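Local coordinates for D-ribulose-5-phosphate 3-epimerase, putative (Plasmodium falciparum, PDB 1TQX), which probably interconverts D-ribulose 5-phosphate and D-xylulose 5-phosphate, as a metal-dependent 3-epimerase with a TIM-barrel fold, at residues I35-M40 / L48-P53; N56-Y61 / I65-H70; L71-E74 / K78-P81; M42-N47 / S120-T125; K108-R111 / W116-I119. One frame throughout, in Å; residues are numbered along the deposited sequence.

Contact 1 (I35-M40 / L48-P53); sequences IHLDVM and LSFGPP. With ZN (zinc ion), chain D.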
# COMPACT_ATOMS: atom_id res chain seq x y z
N ILE A 35 -5.61 -3.74 5.96
CA ILE A 35 -5.17 -5.04 5.48
C ILE A 35 -4.73 -4.71 4.05
O ILE A 35 -5.51 -4.18 3.26
CB ILE A 35 -6.30 -6.13 5.52
CG1 ILE A 35 -5.69 -7.50 5.21
CG2 ILE A 35 -7.42 -5.82 4.53
CD1 ILE A 35 -4.66 -7.95 6.25
N HIS A 36 -3.46 -4.98 3.74
CA HIS A 36 -2.90 -4.67 2.43
C HIS A 36 -3.04 -5.84 1.47
O HIS A 36 -2.45 -6.90 1.68
CB HIS A 36 -1.43 -4.28 2.59
CG HIS A 36 -0.85 -3.61 1.38
ND1 HIS A 36 -1.14 -2.31 1.05
CD2 HIS A 36 0.00 -4.06 0.44
CE1 HIS A 36 -0.49 -1.98 -0.06
NE2 HIS A 36 0.21 -3.03 -0.45
N LEU A 37 -3.80 -5.63 0.40
CA LEU A 37 -4.07 -6.67 -0.58
C LEU A 37 -3.37 -6.45 -1.92
O LEU A 37 -3.78 -5.60 -2.72
CB LEU A 37 -5.59 -6.75 -0.80
CG LEU A 37 -6.38 -6.90 0.51
CD1 LEU A 37 -7.84 -6.47 0.33
CD2 LEU A 37 -6.29 -8.35 0.97
N ASP A 38 -2.32 -7.22 -2.17
CA ASP A 38 -1.55 -7.12 -3.42
C ASP A 38 -2.14 -7.92 -4.58
O ASP A 38 -2.17 -9.15 -4.53
CB ASP A 38 -0.10 -7.57 -3.20
CG ASP A 38 0.69 -6.60 -2.36
OD1 ASP A 38 0.60 -5.39 -2.61
OD2 ASP A 38 1.43 -7.04 -1.45
N VAL A 39 -2.57 -7.21 -5.62
CA VAL A 39 -3.14 -7.83 -6.81
C VAL A 39 -2.10 -7.76 -7.93
O VAL A 39 -1.67 -6.67 -8.31
CB VAL A 39 -4.42 -7.08 -7.25
CG1 VAL A 39 -5.04 -7.76 -8.47
CG2 VAL A 39 -5.42 -7.05 -6.09
N MET A 40 -1.68 -8.92 -8.44
CA MET A 40 -0.67 -9.01 -9.49
C MET A 40 -1.23 -9.85 -10.65
O MET A 40 -1.86 -10.88 -10.41
CB MET A 40 0.60 -9.67 -8.92
CG MET A 40 1.12 -8.97 -7.67
SD MET A 40 2.41 -9.92 -6.89
CE MET A 40 2.96 -8.78 -5.60
N LEU A 48 1.36 -13.84 -10.24
CA LEU A 48 -0.10 -13.78 -10.26
C LEU A 48 -0.55 -14.14 -8.85
O LEU A 48 -0.38 -15.29 -8.42
CB LEU A 48 -0.68 -14.78 -11.26
CG LEU A 48 -2.20 -14.80 -11.47
CD1 LEU A 48 -2.65 -13.49 -12.10
CD2 LEU A 48 -2.59 -15.98 -12.37
N SER A 49 -1.11 -13.17 -8.12
CA SER A 49 -1.54 -13.40 -6.75
C SER A 49 -3.02 -13.80 -6.61
O SER A 49 -3.34 -14.99 -6.55
CB SER A 49 -1.24 -12.16 -5.90
OG SER A 49 -1.78 -10.98 -6.47
N PHE A 50 -3.90 -12.81 -6.52
CA PHE A 50 -5.34 -13.05 -6.41
C PHE A 50 -6.07 -11.77 -6.84
O PHE A 50 -5.49 -10.69 -6.81
CB PHE A 50 -5.72 -13.45 -4.98
CG PHE A 50 -5.27 -12.48 -3.94
CD1 PHE A 50 -6.04 -11.35 -3.63
CD2 PHE A 50 -4.07 -12.67 -3.25
CE1 PHE A 50 -5.62 -10.44 -2.66
CE2 PHE A 50 -3.65 -11.77 -2.28
CZ PHE A 50 -4.42 -10.65 -1.99
N GLY A 51 -7.34 -11.89 -7.24
CA GLY A 51 -8.06 -10.72 -7.70
C GLY A 51 -9.37 -10.39 -7.00
O GLY A 51 -9.63 -10.89 -5.90
N PRO A 52 -10.21 -9.55 -7.61
CA PRO A 52 -11.51 -9.13 -7.06
C PRO A 52 -12.38 -10.24 -6.48
O PRO A 52 -12.97 -10.07 -5.42
CB PRO A 52 -12.16 -8.42 -8.24
CG PRO A 52 -10.99 -7.74 -8.88
CD PRO A 52 -9.97 -8.88 -8.91
N PRO A 53 -12.49 -11.39 -7.17
CA PRO A 53 -13.32 -12.47 -6.62
C PRO A 53 -12.90 -12.87 -5.21
O PRO A 53 -13.74 -13.13 -4.34
CB PRO A 53 -13.13 -13.60 -7.62
CG PRO A 53 -12.95 -12.87 -8.92
CD PRO A 53 -12.01 -11.74 -8.52
ZN ZN D . 1.67 -3.65 -2.02
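Ser49 reaches back to the end of strand 34-40 and ties two of its backbone groups with one hydroxyl. Its CB lies 3.4 Å from Asp38 O, and OG, turned between its own backbone N and carbonyl carbon (chi1 53°), goes on to donate a hydrogen bond to Asp38 O at 2.7 Å. The same OG accepts from Met40 N at 2.9 Å, a bent bond with 136° at the hydrogen. Just beyond, Ser49 N makes a weak hydrogen bond to Met40 O, and Leu48 CA lies against that oxygen in a CA-H...O contact. This is the C-terminal end of the strands of a TIM barrel, where the loop from strand 34-40 doubles back before helix 52-58, whose N-cap is Gly51. The strand supplies two of the four zinc ligands: His36 NE2 at 2.2 Å and Asp38 OD1 at 2.1 Å bind the metal, with His70 and Asp179 completing it. The Phe50 ring packs on the strand at Leu37 and Asp38. Asp38 O stands over one face, off centre, 3.7 Å from CZ, while Leu37 CB meets CE1 at the ring edge, 4.1 Å away. Val39 packs against the Phe50 backbone instead, with CG1 3.4 Å from Phe50 O.

Contact 2 (N56-Y61 / I65-H70); sequences NNLKKY and IFFDVH. With ZN (zinc ion), chain D.
Water 1 joins Lys59 to Ile65, just ahead of strand 66-72: it accepts from Lys59 NZ at 2.7 Å and donates to Ile65 O, also at 2.7 Å. The ammonium and the carbonyl are themselves 4.4 Å apart from NZ to O, too far to bond directly, so the water completes the link. On its way there the lysine runs over the Phe67 ring. CG stands anti to the backbone N (chi1 -175°), and a bend at chi2 (63°) lays CD over one face of the ring, 4.1 Å from its centroid and 19° off the normal, a CH-pi contact. The ring comes in close to the backbone at Lys59 as well, with Phe67 CZ 3.6 Å from Lys59 CA. Leu58 supplies the second apolar touch, at an oblique angle to the ring, its CG 3.7 Å from Phe67 CZ; it also packs on helix 20-29, while Phe67 touches Leu37 of the neighbouring strand. Farther along, His70 turns to the barrel interior and binds zinc through ND1 at 2.3 Å, and its NE2 is hydrogen-bonded to His92. Phe67 thus fills the layer between strands and helices while His70 serves the metal, the division of labour of a TIM barrel, with helix 52-58 and strand 66-72 forming the second half of a beta-alpha-beta unit.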
# COMPACT_ATOMS: atom_id res chain seq x y z
N ASN A 56 -13.49 -9.66 -2.81
CA ASN A 56 -14.91 -9.44 -2.57
C ASN A 56 -15.48 -10.46 -1.58
O ASN A 56 -16.36 -10.14 -0.78
CB ASN A 56 -15.69 -9.48 -3.89
CG ASN A 56 -15.41 -8.28 -4.78
OD1 ASN A 56 -15.64 -8.32 -5.99
ND2 ASN A 56 -14.90 -7.21 -4.18
N ASN A 57 -14.97 -11.69 -1.65
CA ASN A 57 -15.42 -12.76 -0.75
C ASN A 57 -14.88 -12.51 0.66
O ASN A 57 -15.58 -12.72 1.65
CB ASN A 57 -14.94 -14.12 -1.25
CG ASN A 57 -15.52 -15.29 -0.45
OD1 ASN A 57 -14.83 -15.89 0.39
ND2 ASN A 57 -16.79 -15.60 -0.68
N LEU A 58 -13.63 -12.07 0.75
CA LEU A 58 -13.01 -11.78 2.04
C LEU A 58 -13.83 -10.77 2.85
O LEU A 58 -13.98 -10.91 4.07
CB LEU A 58 -11.60 -11.20 1.82
CG LEU A 58 -10.85 -10.73 3.07
CD1 LEU A 58 -10.57 -11.91 3.99
CD2 LEU A 58 -9.54 -10.05 2.65
N LYS A 59 -14.37 -9.76 2.17
CA LYS A 59 -15.16 -8.72 2.83
C LYS A 59 -16.33 -9.28 3.64
O LYS A 59 -16.79 -8.66 4.59
CB LYS A 59 -15.67 -7.73 1.79
CG LYS A 59 -16.40 -6.52 2.36
CD LYS A 59 -15.49 -5.67 3.23
CE LYS A 59 -16.25 -4.50 3.84
NZ LYS A 59 -15.42 -3.76 4.81
N LYS A 60 -16.80 -10.47 3.25
CA LYS A 60 -17.91 -11.11 3.93
C LYS A 60 -17.54 -11.54 5.36
O LYS A 60 -18.41 -11.65 6.23
CB LYS A 60 -18.36 -12.33 3.13
CG LYS A 60 -19.54 -13.08 3.72
CD LYS A 60 -19.71 -14.49 3.14
CE LYS A 60 -20.15 -14.49 1.68
NZ LYS A 60 -19.12 -13.94 0.75
N TYR A 61 -16.24 -11.75 5.61
CA TYR A 61 -15.79 -12.22 6.92
C TYR A 61 -15.02 -11.24 7.80
O TYR A 61 -14.57 -11.62 8.88
CB TYR A 61 -14.96 -13.49 6.72
CG TYR A 61 -15.68 -14.54 5.90
CD1 TYR A 61 -15.38 -14.73 4.55
CD2 TYR A 61 -16.68 -15.32 6.46
CE1 TYR A 61 -16.07 -15.67 3.78
CE2 TYR A 61 -17.38 -16.26 5.71
CZ TYR A 61 -17.07 -16.44 4.37
OH TYR A 61 -17.75 -17.37 3.63
N ILE A 65 -11.70 -3.65 9.67
CA ILE A 65 -10.46 -3.45 8.93
C ILE A 65 -10.63 -2.85 7.53
O ILE A 65 -11.47 -3.28 6.74
CB ILE A 65 -9.63 -4.77 8.90
CG1 ILE A 65 -8.16 -4.43 8.65
CG2 ILE A 65 -10.17 -5.72 7.83
CD1 ILE A 65 -7.19 -5.53 9.08
N PHE A 66 -9.81 -1.83 7.26
CA PHE A 66 -9.77 -1.06 6.01
C PHE A 66 -9.14 -1.87 4.86
O PHE A 66 -8.03 -2.37 5.00
CB PHE A 66 -8.95 0.20 6.29
CG PHE A 66 -8.92 1.22 5.18
CD1 PHE A 66 -9.69 2.37 5.26
CD2 PHE A 66 -8.00 1.10 4.14
CE1 PHE A 66 -9.55 3.40 4.32
CE2 PHE A 66 -7.84 2.12 3.19
CZ PHE A 66 -8.62 3.27 3.29
N PHE A 67 -9.85 -1.98 3.74
CA PHE A 67 -9.34 -2.73 2.59
C PHE A 67 -8.46 -1.86 1.69
O PHE A 67 -8.95 -1.00 0.96
CB PHE A 67 -10.52 -3.31 1.78
CG PHE A 67 -10.99 -4.66 2.27
CD1 PHE A 67 -11.18 -4.92 3.63
CD2 PHE A 67 -11.27 -5.68 1.36
CE1 PHE A 67 -11.64 -6.17 4.06
CE2 PHE A 67 -11.73 -6.93 1.79
CZ PHE A 67 -11.91 -7.17 3.14
N ASP A 68 -7.16 -2.10 1.76
CA ASP A 68 -6.19 -1.34 0.98
C ASP A 68 -5.66 -2.22 -0.16
O ASP A 68 -4.82 -3.10 0.04
CB ASP A 68 -5.08 -0.88 1.93
CG ASP A 68 -3.94 -0.18 1.22
OD1 ASP A 68 -4.19 0.61 0.29
OD2 ASP A 68 -2.79 -0.41 1.64
N VAL A 69 -6.16 -1.97 -1.37
CA VAL A 69 -5.79 -2.75 -2.54
C VAL A 69 -4.71 -2.12 -3.41
O VAL A 69 -4.88 -1.02 -3.94
CB VAL A 69 -7.03 -3.03 -3.44
CG1 VAL A 69 -6.67 -4.04 -4.52
CG2 VAL A 69 -8.19 -3.56 -2.58
N HIS A 70 -3.59 -2.83 -3.54
CA HIS A 70 -2.47 -2.36 -4.35
C HIS A 70 -2.56 -3.07 -5.70
O HIS A 70 -2.28 -4.27 -5.80
CB HIS A 70 -1.14 -2.70 -3.66
CG HIS A 70 0.07 -2.23 -4.41
ND1 HIS A 70 1.35 -2.48 -3.97
CD2 HIS A 70 0.20 -1.56 -5.58
CE1 HIS A 70 2.22 -1.97 -4.83
NE2 HIS A 70 1.54 -1.41 -5.82
ZN ZN D . 1.67 -3.65 -2.02
O HOH W 1 -13.70 -4.84 6.62

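Contact 3 (L71-E74 / K78-P81); sequences LMVE and KYVP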
# COMPACT_ATOMS: atom_id res chain seq x y z
N LEU A 71 -2.95 -2.33 -6.73
CA LEU A 71 -3.11 -2.89 -8.07
C LEU A 71 -1.82 -2.88 -8.89
O LEU A 71 -1.51 -1.90 -9.56
CB LEU A 71 -4.20 -2.12 -8.82
CG LEU A 71 -5.59 -2.16 -8.16
CD1 LEU A 71 -6.49 -1.09 -8.78
CD2 LEU A 71 -6.19 -3.54 -8.33
N MET A 72 -1.06 -3.97 -8.81
CA MET A 72 0.17 -4.08 -9.60
C MET A 72 -0.28 -4.82 -10.86
O MET A 72 0.09 -5.97 -11.09
CB MET A 72 1.22 -4.90 -8.85
CG MET A 72 1.86 -4.14 -7.70
SD MET A 72 2.98 -5.14 -6.69
CE MET A 72 1.89 -5.60 -5.35
N VAL A 73 -1.09 -4.13 -11.66
CA VAL A 73 -1.65 -4.72 -12.87
C VAL A 73 -1.70 -3.73 -14.03
O VAL A 73 -1.58 -2.52 -13.83
CB VAL A 73 -3.10 -5.17 -12.63
CG1 VAL A 73 -3.17 -6.17 -11.48
CG2 VAL A 73 -3.97 -3.94 -12.31
N GLU A 74 -1.89 -4.27 -15.23
CA GLU A 74 -2.05 -3.43 -16.41
C GLU A 74 -3.55 -3.14 -16.41
O GLU A 74 -4.33 -3.91 -15.84
CB GLU A 74 -1.69 -4.19 -17.70
CG GLU A 74 -0.31 -4.84 -17.71
CD GLU A 74 0.08 -5.35 -19.09
OE1 GLU A 74 -0.78 -5.95 -19.78
OE2 GLU A 74 1.26 -5.17 -19.48
N LYS A 78 -9.94 -1.20 -15.19
CA LYS A 78 -10.88 -2.33 -15.26
C LYS A 78 -11.24 -2.90 -13.89
O LYS A 78 -12.27 -3.58 -13.75
CB LYS A 78 -10.30 -3.46 -16.10
CG LYS A 78 -10.09 -3.13 -17.56
CD LYS A 78 -9.53 -4.35 -18.29
CE LYS A 78 -9.32 -4.05 -19.77
NZ LYS A 78 -8.81 -5.26 -20.47
N TYR A 79 -10.39 -2.66 -12.91
CA TYR A 79 -10.62 -3.20 -11.58
C TYR A 79 -11.52 -2.35 -10.67
O TYR A 79 -12.06 -2.86 -9.70
CB TYR A 79 -9.28 -3.44 -10.87
CG TYR A 79 -8.41 -4.49 -11.54
CD1 TYR A 79 -7.79 -4.24 -12.77
CD2 TYR A 79 -8.22 -5.74 -10.95
CE1 TYR A 79 -6.99 -5.21 -13.39
CE2 TYR A 79 -7.42 -6.72 -11.57
CZ TYR A 79 -6.82 -6.45 -12.79
OH TYR A 79 -6.02 -7.39 -13.40
N VAL A 80 -11.69 -1.07 -10.99
CA VAL A 80 -12.52 -0.21 -10.15
C VAL A 80 -13.96 -0.70 -9.93
O VAL A 80 -14.43 -0.78 -8.80
CB VAL A 80 -12.55 1.24 -10.70
CG1 VAL A 80 -13.39 2.13 -9.78
CG2 VAL A 80 -11.12 1.79 -10.78
N PRO A 81 -14.68 -1.03 -11.01
CA PRO A 81 -16.06 -1.49 -10.80
C PRO A 81 -16.15 -2.84 -10.10
O PRO A 81 -17.21 -3.21 -9.60
CB PRO A 81 -16.64 -1.52 -12.22
CG PRO A 81 -15.44 -1.83 -13.06
CD PRO A 81 -14.36 -0.97 -12.45
O HOH W 2 -4.75 -6.68 -15.55
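Tyr79 lies across Leu71 and Val73, its ring covering the last turn of chain at the end of strand 66-72. Its CG is anti to the carbonyl carbon and beside the backbone N (chi1 -64°), a setting that sends the ring from the 78-81 segment toward the strand end, with the hydroxyl leading. The Leu71 and Tyr79 side chains run antiparallel, side by side. Leucine CG also lies beside its backbone N (chi1 -60°), and chi2 near 165° brings the CD2 methyl to the tyrosine. CD2 makes the nearest touches, 4.0 Å from Tyr79 CD2 and about as far from its CB and CG, so it packs at the root of the ring. Val73 works at the other end. Its CG2 lies between the backbone N and the carbonyl carbon, the more hindered of the staggered positions, and meets Tyr79 CE1 at 3.4 Å, obliquely to the ring. The second methyl, CG1, lies 3.6 Å from Tyr79 OH. Between the two residues the chain bends through an inverse gamma turn centred on Met72, and both start their side chains toward the tyrosine segment. Val39, from the adjoining strand 34-40, touches Val73 and Tyr79 alike. Water 2 lies at the ring edge, in its plane; it accepts from Tyr79 OH at 2.6 Å and donates to Glu74 O at 2.8 Å. The tyrosine therefore bridges two environments: its ring carbons pack mainly on Leu71 and Val73, while the phenol hydroxyl donates a hydrogen bond to water that in turn satisfies the carbonyl of Glu74, just past the strand.

Contact 4 (M42-N47 / S120-T125); sequences MHFVPN and SIKPKT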
# COMPACT_ATOMS: atom_id res chain seq x y z
N MET A 42 0.59 -11.11 -13.53
CA MET A 42 1.60 -11.80 -14.34
C MET A 42 2.01 -11.00 -15.58
O MET A 42 2.71 -11.52 -16.46
CB MET A 42 1.07 -13.18 -14.76
CG MET A 42 2.14 -14.12 -15.32
SD MET A 42 3.56 -14.33 -14.20
CE MET A 42 2.88 -15.46 -13.05
N HIS A 43 1.58 -9.74 -15.66
CA HIS A 43 1.95 -8.88 -16.78
C HIS A 43 2.69 -7.64 -16.28
O HIS A 43 3.82 -7.38 -16.70
CB HIS A 43 0.72 -8.49 -17.61
CG HIS A 43 0.16 -9.62 -18.41
ND1 HIS A 43 -0.45 -10.71 -17.83
CD2 HIS A 43 0.11 -9.82 -19.75
CE1 HIS A 43 -0.85 -11.54 -18.78
NE2 HIS A 43 -0.52 -11.03 -19.95
N PHE A 44 2.06 -6.87 -15.39
CA PHE A 44 2.72 -5.68 -14.87
C PHE A 44 3.91 -6.10 -14.01
O PHE A 44 4.91 -5.38 -13.92
CB PHE A 44 1.75 -4.84 -14.04
CG PHE A 44 2.35 -3.56 -13.55
CD1 PHE A 44 2.57 -2.49 -14.42
CD2 PHE A 44 2.77 -3.44 -12.23
CE1 PHE A 44 3.20 -1.32 -13.98
CE2 PHE A 44 3.40 -2.28 -11.78
CZ PHE A 44 3.61 -1.22 -12.66
N VAL A 45 3.78 -7.25 -13.35
CA VAL A 45 4.85 -7.83 -12.54
C VAL A 45 4.80 -9.32 -12.85
O VAL A 45 3.75 -9.86 -13.20
CB VAL A 45 4.63 -7.60 -11.02
CG1 VAL A 45 4.83 -6.14 -10.68
CG2 VAL A 45 3.23 -8.05 -10.61
N PRO A 46 5.95 -10.02 -12.76
CA PRO A 46 6.02 -11.46 -13.04
C PRO A 46 5.48 -12.39 -11.95
O PRO A 46 6.16 -13.34 -11.54
CB PRO A 46 7.50 -11.68 -13.33
CG PRO A 46 8.15 -10.74 -12.38
CD PRO A 46 7.30 -9.47 -12.51
N ASN A 47 4.25 -12.15 -11.51
CA ASN A 47 3.63 -12.95 -10.47
C ASN A 47 2.11 -12.78 -10.56
O ASN A 47 1.63 -11.71 -10.93
CB ASN A 47 4.14 -12.48 -9.10
CG ASN A 47 3.85 -13.46 -7.98
OD1 ASN A 47 4.15 -13.18 -6.81
ND2 ASN A 47 3.27 -14.61 -8.31
N SER A 120 1.18 4.57 -6.93
CA SER A 120 2.47 4.02 -6.57
C SER A 120 3.54 4.22 -7.64
O SER A 120 3.24 4.32 -8.83
CB SER A 120 2.33 2.52 -6.26
OG SER A 120 3.56 1.96 -5.83
N ILE A 121 4.79 4.30 -7.18
CA ILE A 121 5.94 4.45 -8.06
C ILE A 121 6.99 3.40 -7.69
O ILE A 121 7.25 3.16 -6.51
CB ILE A 121 6.60 5.85 -7.96
CG1 ILE A 121 6.78 6.24 -6.49
CG2 ILE A 121 5.78 6.88 -8.73
CD1 ILE A 121 7.51 7.56 -6.29
N LYS A 122 7.59 2.79 -8.71
CA LYS A 122 8.61 1.77 -8.50
C LYS A 122 9.96 2.44 -8.18
O LYS A 122 10.14 3.64 -8.40
CB LYS A 122 8.71 0.88 -9.74
CG LYS A 122 7.40 0.14 -10.03
CD LYS A 122 7.56 -1.01 -11.03
CE LYS A 122 7.83 -0.52 -12.44
NZ LYS A 122 7.98 -1.65 -13.40
N PRO A 123 10.92 1.67 -7.66
CA PRO A 123 12.25 2.20 -7.30
C PRO A 123 12.92 3.13 -8.30
O PRO A 123 13.42 4.19 -7.92
CB PRO A 123 13.06 0.93 -7.06
CG PRO A 123 12.03 -0.00 -6.47
CD PRO A 123 10.85 0.22 -7.39
N LYS A 124 12.92 2.76 -9.58
CA LYS A 124 13.56 3.58 -10.60
C LYS A 124 12.77 4.79 -11.10
O LYS A 124 13.28 5.55 -11.93
CB LYS A 124 13.95 2.70 -11.80
CG LYS A 124 14.86 1.54 -11.44
CD LYS A 124 15.17 0.69 -12.66
CE LYS A 124 15.98 -0.54 -12.30
NZ LYS A 124 16.23 -1.40 -13.48
N THR A 125 11.55 4.98 -10.61
CA THR A 125 10.73 6.11 -11.06
C THR A 125 10.94 7.36 -10.19
O THR A 125 10.85 7.30 -8.97
CB THR A 125 9.24 5.73 -11.06
OG1 THR A 125 9.05 4.56 -11.85
CG2 THR A 125 8.40 6.86 -11.66
O HOH W 3 7.07 -4.23 -12.87
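Phe44 and Lys122 are the pair that meet here, and the direct touch between them is a single loose van der Waals one. Phe44 CZ lies 4.3 Å from Lys122 CE, with the methylene coming in obliquely to the ring. A chi1 of -176° swings the phenylalanine ring away from its backbone N and out to the lysine. The lysine chain is extended but for one bend, at chi3 (-71°), which turns its amino end round beside the ring.

The polar link is indirect. Water 3 accepts from Lys122 NZ at 2.8 Å and donates to Phe44 O at 2.7 Å; it also stands over one face of the Phe44 ring, toward the rim and 4.3 Å above the plane. The water thus links the lysine ammonium to the loop carbonyl by two hydrogen bonds.

Both partners belong to the rim of the TIM barrel at the C-terminal ends of its strands, where the active site of this fold lies: Phe44 is in the loop after strand 34-40, and Lys122 follows strand 116-121. His92 touches both: its ring meets that of Phe44, with the planes about 35° apart, and its side chain touches Lys122.

Backbone bonds shape each loop locally. Met42 N bonds to Asn47 O at 2.9 Å and closes the first loop on itself, with Pro46 at the centre of an inverse gamma turn. In the other, Thr125 N bonds to Lys122 O at 2.9 Å across a type I beta turn, while Glu94 accepts from Lys122 N and Thr125 OG1.

Contact 5 (K108-R111 / W116-I119); sequences KEIR and WCGI
Ile110 holds CG1 beside its backbone N and swings CG2 to the far side (chi1 -70°), and this sets both branches against Cys117. CG2 packs 3.7 Å from Cys117 CB and also lies 3.5 Å from Trp116 O. The longer branch carries CD1 to within 4.0 Å of Cys117 SG. Arg111 takes the other approach to the same cysteine. Bends at chi2 (-48°) and chi3 fold its chain back over the strand, leaving CD 3.7 Å from Cys117 CB, so the aliphatic part of the arginine and the isoleucine methyl both pack on that CB. The guanidinium then passes obliquely by the start of the strand, with NE 4.3 Å from Trp116 CA. NH1 is hydrogen-bonded to Leu138 O, and NE weakly to Leu115 O. Trp116 points its side chain away from the helix and meets the ring of Phe66 edge-to-face. No hydrogen bond crosses between the segments; what joins them is apolar packing of the last helical turn on a buried cysteine, the way helix 100-111 lies against the outside of strand 116-121 in the wall of the TIM barrel.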
# COMPACT_ATOMS: atom_id res chain seq x y z
N LYS A 108 -9.92 10.64 -10.53
CA LYS A 108 -11.24 11.25 -10.46
C LYS A 108 -12.31 10.16 -10.37
O LYS A 108 -13.23 10.24 -9.56
CB LYS A 108 -11.51 12.12 -11.69
CG LYS A 108 -10.77 13.45 -11.70
CD LYS A 108 -11.17 14.28 -12.91
CE LYS A 108 -10.50 15.65 -12.90
NZ LYS A 108 -10.85 16.44 -14.12
N GLU A 109 -12.17 9.14 -11.21
CA GLU A 109 -13.13 8.04 -11.24
C GLU A 109 -13.13 7.27 -9.92
O GLU A 109 -14.19 6.93 -9.39
CB GLU A 109 -12.81 7.09 -12.39
CG GLU A 109 -12.93 7.76 -13.76
CD GLU A 109 -12.60 6.83 -14.91
OE1 GLU A 109 -12.63 7.28 -16.07
OE2 GLU A 109 -12.31 5.64 -14.65
N ILE A 110 -11.94 6.99 -9.40
CA ILE A 110 -11.85 6.27 -8.14
C ILE A 110 -12.51 7.07 -7.02
O ILE A 110 -13.29 6.53 -6.23
CB ILE A 110 -10.37 5.95 -7.80
CG1 ILE A 110 -9.84 4.89 -8.78
CG2 ILE A 110 -10.25 5.45 -6.36
CD1 ILE A 110 -8.37 4.53 -8.59
N ARG A 111 -12.22 8.37 -6.96
CA ARG A 111 -12.83 9.22 -5.94
C ARG A 111 -14.35 9.29 -6.14
O ARG A 111 -15.11 9.36 -5.17
CB ARG A 111 -12.23 10.64 -5.94
CG ARG A 111 -10.72 10.72 -5.71
CD ARG A 111 -10.25 9.90 -4.50
NE ARG A 111 -10.78 10.35 -3.21
CZ ARG A 111 -10.36 11.42 -2.54
NH1 ARG A 111 -9.38 12.18 -3.02
NH2 ARG A 111 -10.91 11.72 -1.37
N TRP A 116 -10.83 5.85 -1.53
CA TRP A 116 -9.59 6.60 -1.41
C TRP A 116 -8.78 6.21 -2.64
O TRP A 116 -8.94 5.10 -3.15
CB TRP A 116 -8.83 6.17 -0.15
CG TRP A 116 -9.16 6.96 1.08
CD1 TRP A 116 -10.35 7.57 1.37
CD2 TRP A 116 -8.30 7.19 2.20
NE1 TRP A 116 -10.28 8.17 2.60
CE2 TRP A 116 -9.04 7.95 3.14
CE3 TRP A 116 -6.98 6.83 2.51
CZ2 TRP A 116 -8.49 8.36 4.36
CZ3 TRP A 116 -6.44 7.24 3.73
CH2 TRP A 116 -7.20 8.00 4.64
N CYS A 117 -7.93 7.11 -3.13
CA CYS A 117 -7.11 6.80 -4.29
C CYS A 117 -5.63 6.90 -3.97
O CYS A 117 -5.16 7.91 -3.42
CB CYS A 117 -7.43 7.73 -5.47
SG CYS A 117 -6.33 7.49 -6.91
N GLY A 118 -4.90 5.85 -4.29
CA GLY A 118 -3.48 5.85 -4.06
C GLY A 118 -2.76 5.70 -5.39
O GLY A 118 -3.33 5.19 -6.35
N ILE A 119 -1.52 6.17 -5.46
CA ILE A 119 -0.74 6.03 -6.67
C ILE A 119 0.64 5.55 -6.22
O ILE A 119 1.19 6.06 -5.24
CB ILE A 119 -0.64 7.35 -7.48
CG1 ILE A 119 -0.05 7.07 -8.86
CG2 ILE A 119 0.23 8.38 -6.74
CD1 ILE A 119 -0.12 8.24 -9.83

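From the N terminus, contact 1 closes the short loop from strand 34-40 to the start of helix 52-58. Contact 2 follows in series, bringing the end of that helix onto strand 66-72, so the two cover one beta-alpha-beta unit and meet at the zinc. Contact 3 comes next, folding the chain back on the end of strand 66-72, and contact 5 later joins helix 100-111 to strand 116-121. Contact 4 spans the longest loop: it opens inside the loop of contact 1, so these two cross, and it encloses contacts 2, 3 and 5. It thereby links the rim beyond strand 34-40 with that beyond strand 116-121.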